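Local structure of carbohydrate esterase family 2 (CE2) (Chaetomium olivicolor, 4XVH) at residues 142-152 and 312-323. The protein probably removes acetyl groups from xylan or related plant polysaccharides, as a carbohydrate esterase of family 2 that also carries a beta-sandwich carbohydrate-binding domain. Sequence-based numbering, arbitrary orientation.
Sequences KTYGVLAANAL and HAAEGEVLAKAI
Tyr144 and His312 bury the most surface here, and they meet where helix 144-151 begins. The backbone N-H of Tyr144, in the first turn and just after the N-cap residue Thr143, donates to ND1 of His312 (N to ND1 3.0 Å), moderately bent at 150° and tilted from the imidazole plane. The imidazole thus supplies an acceptor to an N-H that has no i-4 carbonyl within its own helix. The two rings do not stack: ND1 comes to the rim of the tyrosine, 3.6 Å from its CD1, while CG2 of Thr143 sits off-centre over the imidazole. An alanine in place of His312 would probably leave the Tyr144 N-H without its acceptor and open a gap beside the tyrosine ring and the Thr143 methyl. The side chain of Tyr144 is a knob in a hole formed by His312, Glu315, Gly316 and Leu319, its CB against the other backbone. Its CG stands between the backbone N and the carbonyl carbon (chi1 73°), which sends the ring across the other helix rather than along it, and CD2 reaches CD2 of Leu319 at 3.8 Å. Beyond the contact its hydroxyl is hydrogen-bonded to Thr120 OG1. Both helices belong to the SGNH/GDSL-type alpha/beta domain, packed against its parallel sheet: Val146 rests on strand 155-160, Ile323 on strand 250-254. They cross at -48° with axes only 7.5 Å apart, and small residues permit this. Gly316 brings its CA to 3.5 Å from Tyr144 O, a CA-H...O contact; a CB there would crowd Leu147. One turn after Tyr144, Ala148 CB lies 3.5 Å from Gly316 O and also touches Ala320, whose CB meets Ala151 CB. At the far end the two methyls of Leu152 divide: CD2 against Ala320 O, CD1 3.6 Å from CG2 of Ile323.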
loop_
_atom_site.group_PDB
_atom_site.type_symbol
_atom_site.label_atom_id
_atom_site.label_comp_id
_atom_site.label_asym_id
_atom_site.label_seq_id
_atom_site.Cartn_x
_atom_site.Cartn_y
_atom_site.Cartn_z
ATOM N N LYS A 142 -4.746 -7.808 1.227
ATOM C CA LYS A 142 -6.071 -7.777 1.858
ATOM C C LYS A 142 -6.448 -6.398 2.383
ATOM O O LYS A 142 -7.451 -6.255 3.089
ATOM C CB LYS A 142 -6.156 -8.776 3.014
ATOM C CG LYS A 142 -6.198 -10.243 2.520
ATOM C CD LYS A 142 -6.686 -11.191 3.650
ATOM C CE LYS A 142 -6.900 -12.609 3.121
ATOM N NZ LYS A 142 -7.431 -13.532 4.211
ATOM N N THR A 143 -5.646 -5.381 2.066
ATOM C CA THR A 143 -5.919 -4.035 2.596
ATOM C C THR A 143 -7.083 -3.365 1.864
ATOM O O THR A 143 -7.385 -3.716 0.732
ATOM C CB THR A 143 -4.697 -3.110 2.496
ATOM O OG1 THR A 143 -4.208 -3.096 1.137
ATOM C CG2 THR A 143 -3.576 -3.593 3.479
ATOM N N TYR A 144 -7.689 -2.362 2.507
ATOM C CA TYR A 144 -8.811 -1.608 1.939
ATOM C C TYR A 144 -8.430 -1.044 0.554
ATOM O O TYR A 144 -9.226 -1.074 -0.381
ATOM C CB TYR A 144 -9.234 -0.457 2.893
ATOM C CG TYR A 144 -8.202 0.659 2.869
ATOM C CD1 TYR A 144 -6.965 0.524 3.527
ATOM C CD2 TYR A 144 -8.417 1.798 2.099
ATOM C CE1 TYR A 144 -5.985 1.524 3.439
ATOM C CE2 TYR A 144 -7.466 2.792 2.010
ATOM C CZ TYR A 144 -6.249 2.655 2.685
ATOM O OH TYR A 144 -5.309 3.669 2.553
ATOM N N GLY A 145 -7.201 -0.549 0.394
ATOM C CA GLY A 145 -6.874 0.085 -0.885
ATOM C C GLY A 145 -6.743 -0.920 -2.021
ATOM O O GLY A 145 -7.199 -0.697 -3.144
ATOM N N VAL A 146 -6.085 -2.037 -1.738
ATOM C CA VAL A 146 -5.967 -3.108 -2.737
ATOM C C VAL A 146 -7.313 -3.777 -3.068
ATOM O O VAL A 146 -7.622 -4.060 -4.241
ATOM C CB VAL A 146 -4.941 -4.136 -2.241
ATOM C CG1 VAL A 146 -4.932 -5.381 -3.161
ATOM C CG2 VAL A 146 -3.544 -3.424 -2.188
ATOM N N LEU A 147 -8.125 -4.019 -2.047
ATOM C CA LEU A 147 -9.430 -4.619 -2.274
ATOM C C LEU A 147 -10.333 -3.688 -3.144
ATOM O O LEU A 147 -11.097 -4.158 -3.988
ATOM C CB LEU A 147 -10.098 -4.940 -0.936
ATOM C CG LEU A 147 -9.443 -6.086 -0.147
ATOM C CD1 LEU A 147 -10.250 -6.355 1.155
ATOM C CD2 LEU A 147 -9.383 -7.349 -1.048
ATOM N N ALA A 148 -10.221 -2.381 -2.932
ATOM C CA ALA A 148 -10.923 -1.406 -3.768
ATOM C C ALA A 148 -10.418 -1.469 -5.213
ATOM O O ALA A 148 -11.218 -1.454 -6.139
ATOM C CB ALA A 148 -10.748 0.032 -3.203
ATOM N N ALA A 149 -9.103 -1.503 -5.401
ATOM C CA ALA A 149 -8.545 -1.573 -6.762
ATOM C C ALA A 149 -8.989 -2.882 -7.438
ATOM O O ALA A 149 -9.399 -2.888 -8.586
ATOM C CB ALA A 149 -7.000 -1.473 -6.701
ATOM N N ASN A 150 -8.912 -3.996 -6.715
ATOM C CA ASN A 150 -9.425 -5.264 -7.242
ATOM C C ASN A 150 -10.892 -5.160 -7.698
ATOM O O ASN A 150 -11.261 -5.657 -8.753
ATOM C CB ASN A 150 -9.350 -6.372 -6.196
ATOM C CG ASN A 150 -7.905 -6.793 -5.838
ATOM O OD1 ASN A 150 -6.918 -6.475 -6.532
ATOM N ND2 ASN A 150 -7.794 -7.545 -4.743
ATOM N N ALA A 151 -11.750 -4.568 -6.864
ATOM C CA ALA A 151 -13.178 -4.456 -7.206
ATOM C C ALA A 151 -13.380 -3.607 -8.481
ATOM O O ALA A 151 -14.339 -3.796 -9.234
ATOM C CB ALA A 151 -13.967 -3.836 -6.014
ATOM N N LEU A 152 -12.478 -2.659 -8.701
ATOM C CA LEU A 152 -12.597 -1.767 -9.870
ATOM C C LEU A 152 -11.833 -2.327 -11.075
ATOM O O LEU A 152 -11.789 -1.701 -12.128
ATOM C CB LEU A 152 -12.062 -0.380 -9.526
ATOM C CG LEU A 152 -12.856 0.281 -8.379
ATOM C CD1 LEU A 152 -12.158 1.545 -7.965
ATOM C CD2 LEU A 152 -14.288 0.544 -8.848
ATOM N N HIS A 312 -10.755 -3.950 7.019
ATOM C CA HIS A 312 -10.245 -3.564 5.710
ATOM C C HIS A 312 -11.275 -3.862 4.605
ATOM O O HIS A 312 -11.463 -3.065 3.717
ATOM C CB HIS A 312 -8.941 -4.315 5.408
ATOM C CG HIS A 312 -7.718 -3.667 5.973
ATOM N ND1 HIS A 312 -7.154 -2.531 5.421
ATOM C CD2 HIS A 312 -6.929 -4.007 7.029
ATOM C CE1 HIS A 312 -6.064 -2.209 6.096
ATOM N NE2 HIS A 312 -5.912 -3.077 7.094
ATOM N N ALA A 313 -11.909 -5.028 4.636
ATOM C CA ALA A 313 -12.745 -5.411 3.514
ATOM C C ALA A 313 -13.940 -4.443 3.440
ATOM O O ALA A 313 -14.369 -4.035 2.347
ATOM C CB ALA A 313 -13.203 -6.867 3.642
ATOM N N ALA A 314 -14.480 -4.072 4.603
ATOM C CA ALA A 314 -15.628 -3.156 4.655
ATOM C C ALA A 314 -15.288 -1.782 4.044
ATOM O O ALA A 314 -16.068 -1.214 3.257
ATOM C CB ALA A 314 -16.113 -3.008 6.090
ATOM N N GLU A 315 -14.113 -1.248 4.346
ATOM C CA GLU A 315 -13.756 0.072 3.779
ATOM C C GLU A 315 -13.333 -0.068 2.316
ATOM O O GLU A 315 -13.456 0.877 1.516
ATOM C CB GLU A 315 -12.635 0.730 4.590
ATOM C CG GLU A 315 -12.272 2.163 4.181
ATOM C CD GLU A 315 -13.345 3.189 4.482
ATOM O OE1 GLU A 315 -14.373 2.839 5.127
ATOM O OE2 GLU A 315 -13.140 4.361 4.062
ATOM N N GLY A 316 -12.856 -1.253 1.953
ATOM C CA GLY A 316 -12.522 -1.503 0.554
ATOM C C GLY A 316 -13.755 -1.295 -0.308
ATOM O O GLY A 316 -13.705 -0.700 -1.397
ATOM N N GLU A 317 -14.886 -1.777 0.185
ATOM C CA GLU A 317 -16.162 -1.595 -0.533
ATOM C C GLU A 317 -16.577 -0.141 -0.580
ATOM O O GLU A 317 -17.014 0.369 -1.615
ATOM C CB GLU A 317 -17.281 -2.399 0.133
ATOM C CG GLU A 317 -17.550 -3.694 -0.555
ATOM C CD GLU A 317 -17.974 -3.507 -2.032
ATOM O OE1 GLU A 317 -19.021 -2.855 -2.322
ATOM O OE2 GLU A 317 -17.235 -4.022 -2.903
ATOM N N VAL A 318 -16.467 0.534 0.559
ATOM C CA VAL A 318 -16.787 1.959 0.596
ATOM C C VAL A 318 -15.919 2.722 -0.417
ATOM O O VAL A 318 -16.405 3.549 -1.188
ATOM C CB VAL A 318 -16.566 2.545 2.002
ATOM C CG1 VAL A 318 -16.536 4.062 1.967
ATOM C CG2 VAL A 318 -17.650 2.025 2.970
ATOM N N LEU A 319 -14.622 2.442 -0.408
ATOM C CA LEU A 319 -13.711 3.195 -1.260
ATOM C C LEU A 319 -13.908 2.847 -2.730
ATOM O O LEU A 319 -13.887 3.734 -3.601
ATOM C CB LEU A 319 -12.265 2.945 -0.818
ATOM C CG LEU A 319 -11.191 3.605 -1.672
ATOM C CD1 LEU A 319 -11.369 5.138 -1.679
ATOM C CD2 LEU A 319 -9.779 3.146 -1.167
ATOM N N ALA A 320 -14.131 1.569 -3.023
ATOM C CA ALA A 320 -14.409 1.195 -4.401
ATOM C C ALA A 320 -15.613 1.977 -4.956
ATOM O O ALA A 320 -15.567 2.505 -6.082
ATOM C CB ALA A 320 -14.653 -0.305 -4.510
ATOM N N LYS A 321 -16.699 2.056 -4.180
ATOM C CA LYS A 321 -17.880 2.773 -4.659
ATOM C C LYS A 321 -17.600 4.280 -4.841
ATOM O O LYS A 321 -18.110 4.915 -5.763
ATOM C CB LYS A 321 -19.068 2.603 -3.692
ATOM C CG LYS A 321 -19.637 1.181 -3.566
ATOM C CD LYS A 321 -20.908 1.255 -2.736
ATOM C CE LYS A 321 -21.354 -0.080 -2.199
ATOM N NZ LYS A 321 -22.375 0.143 -1.086
ATOM N N ALA A 322 -16.836 4.850 -3.924
ATOM C CA ALA A 322 -16.556 6.288 -3.968
ATOM C C ALA A 322 -15.708 6.647 -5.192
ATOM O O ALA A 322 -15.910 7.688 -5.800
ATOM C CB ALA A 322 -15.856 6.712 -2.706
ATOM N N ILE A 323 -14.721 5.812 -5.509
ATOM C CA ILE A 323 -13.877 6.043 -6.666
ATOM C C ILE A 323 -14.737 5.866 -7.907
ATOM O O ILE A 323 -14.706 6.711 -8.838
ATOM C CB ILE A 323 -12.666 5.069 -6.699
ATOM C CG1 ILE A 323 -11.735 5.341 -5.499
ATOM C CG2 ILE A 323 -11.950 5.165 -8.038
ATOM C CD1 ILE A 323 -10.541 4.360 -5.354
#